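Local coordinates for protein putative carbonic anhydrase (Streptococcus mutans, PDB 3LAS) that probably catalyses the interconversion of hydrogencarbonate and carbon dioxide as a zinc-dependent beta-class carbonic anhydrase, at residues A[32-37]-A[81-86]. Sequence-based numbering, arbitrary orientation.
Sequences RVAIVT and LGTSEI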
# COMPACT_ATOMS: atom_id res chain seq x y z
N ARG A 32 14.14 1.03 9.52
CA ARG A 32 13.15 1.35 10.60
C ARG A 32 12.16 2.39 10.17
O ARG A 32 11.52 3.05 10.99
CB ARG A 32 13.77 1.68 11.94
CG ARG A 32 14.73 0.54 12.43
CD ARG A 32 15.02 0.80 13.85
NE ARG A 32 16.05 0.07 14.54
CZ ARG A 32 17.35 0.19 14.35
NH1 ARG A 32 17.84 0.90 13.31
NH2 ARG A 32 18.13 -0.49 15.22
N VAL A 33 11.89 2.50 8.85
CA VAL A 33 10.92 3.46 8.33
C VAL A 33 9.73 2.74 7.74
O VAL A 33 9.88 1.68 7.07
CB VAL A 33 11.55 4.36 7.24
CG1 VAL A 33 10.49 5.34 6.69
CG2 VAL A 33 12.75 5.11 7.75
N ALA A 34 8.54 3.30 7.96
CA ALA A 34 7.32 2.96 7.23
C ALA A 34 6.89 4.16 6.44
O ALA A 34 6.81 5.32 7.01
CB ALA A 34 6.24 2.51 8.19
N ILE A 35 6.60 3.97 5.15
CA ILE A 35 6.10 5.04 4.26
C ILE A 35 4.64 4.86 4.04
O ILE A 35 4.20 3.72 3.80
CB ILE A 35 6.85 4.92 2.93
CG1 ILE A 35 8.37 5.16 3.17
CG2 ILE A 35 6.32 5.93 1.88
CD1 ILE A 35 9.20 4.33 2.19
N VAL A 36 3.84 5.91 4.18
CA VAL A 36 2.37 5.89 3.86
C VAL A 36 2.17 6.73 2.63
O VAL A 36 2.49 7.95 2.67
CB VAL A 36 1.59 6.45 5.06
CG1 VAL A 36 0.08 6.58 4.77
CG2 VAL A 36 1.85 5.63 6.35
N THR A 37 1.70 6.13 1.55
CA THR A 37 1.56 6.89 0.32
C THR A 37 0.39 6.39 -0.52
O THR A 37 -0.40 5.53 -0.08
CB THR A 37 2.88 6.88 -0.47
OG1 THR A 37 2.86 7.84 -1.53
CG2 THR A 37 3.24 5.51 -0.98
N LEU A 81 7.46 -5.25 14.21
CA LEU A 81 8.52 -5.25 13.20
C LEU A 81 9.56 -4.16 13.37
O LEU A 81 10.37 -4.00 12.44
CB LEU A 81 7.93 -5.40 11.77
CG LEU A 81 7.00 -6.56 11.63
CD1 LEU A 81 6.30 -6.58 10.25
CD2 LEU A 81 7.74 -7.95 11.87
N GLY A 82 9.51 -3.40 14.47
CA GLY A 82 10.67 -2.59 14.84
C GLY A 82 10.76 -1.25 14.20
O GLY A 82 11.71 -0.52 14.44
N THR A 83 9.84 -0.84 13.31
CA THR A 83 10.02 0.49 12.73
C THR A 83 9.75 1.59 13.76
O THR A 83 9.05 1.37 14.77
CB THR A 83 9.21 0.74 11.43
OG1 THR A 83 7.81 0.78 11.76
CG2 THR A 83 9.46 -0.34 10.38
N SER A 84 10.29 2.76 13.50
CA SER A 84 10.22 3.85 14.45
C SER A 84 10.27 5.18 13.83
O SER A 84 10.47 6.19 14.51
CB SER A 84 11.26 3.66 15.56
OG SER A 84 12.54 3.51 15.03
N GLU A 85 9.95 5.29 12.55
CA GLU A 85 9.86 6.53 11.81
C GLU A 85 8.77 6.37 10.73
O GLU A 85 8.59 5.26 10.20
CB GLU A 85 11.28 6.78 11.15
CG GLU A 85 11.26 8.03 10.28
CD GLU A 85 12.70 8.47 9.83
OE1 GLU A 85 13.74 8.00 10.31
OE2 GLU A 85 12.65 9.36 8.93
N ILE A 86 8.04 7.45 10.46
CA ILE A 86 6.97 7.41 9.44
C ILE A 86 7.20 8.51 8.44
O ILE A 86 7.58 9.64 8.84
CB ILE A 86 5.55 7.57 10.09
CG1 ILE A 86 5.29 6.43 11.05
CG2 ILE A 86 4.52 7.58 8.96
CD1 ILE A 86 4.05 6.74 11.92
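Val-33 lays its CG2 methyl alongside the aliphatic stem and carboxylate carbon of Glu-85, the two side chains running the same way, with Val-33 CG2 4.0 Å from Glu-85 CD. With CG anti to the backbone N (chi1 177°) and the chain extended beyond it, Glu-85 stretches past the methyl to the dimer interface. There its OE1 accepts the backbone N-H of Tyr-5 of the second subunit and its OE2 that of Phe-6 of the second subunit, while Phe-9 of the second subunit packs on Val-33.

Along the backbone, the two segments pair in parallel. Ala-34 N gives a nearly straight bond to Glu-85 O (3.0 Å, 172° at the hydrogen). Two residues earlier, Arg-32 O takes two N-H groups: Ser-84 N comes in straight at 2.8 Å, and Glu-85 N adds a weak, strongly bent bond. Thr-83 also crowds this carbonyl, its CB 3.3 Å from Arg-32 O, as the turn folds into the strand. The Arg-32 side chain runs outward past Gly-82, whose carbonyl O lies 3.6 Å from Arg-32 CD.

On the face of Ala-34 and Ile-86 lies helix 68-80, where Ala-34 touches Leu-74 and Thr-83 OG1 is hydrogen-bonded to Ser-77 OG. Ile-86 has CG2 anti to its backbone N, which sets this methyl over the neighbouring strand, 4.2 Å from Val-36 CG2. Further along, strands 33-38 and 85-91 lead to the zinc ligands Cys-38 and His-91. Here strand 85-91 is just joining the parallel core of the sheet, helix 68-80 packed on one face and the partner subunit on the other, as in the alpha/beta fold of dimeric beta-class carbonic anhydrases.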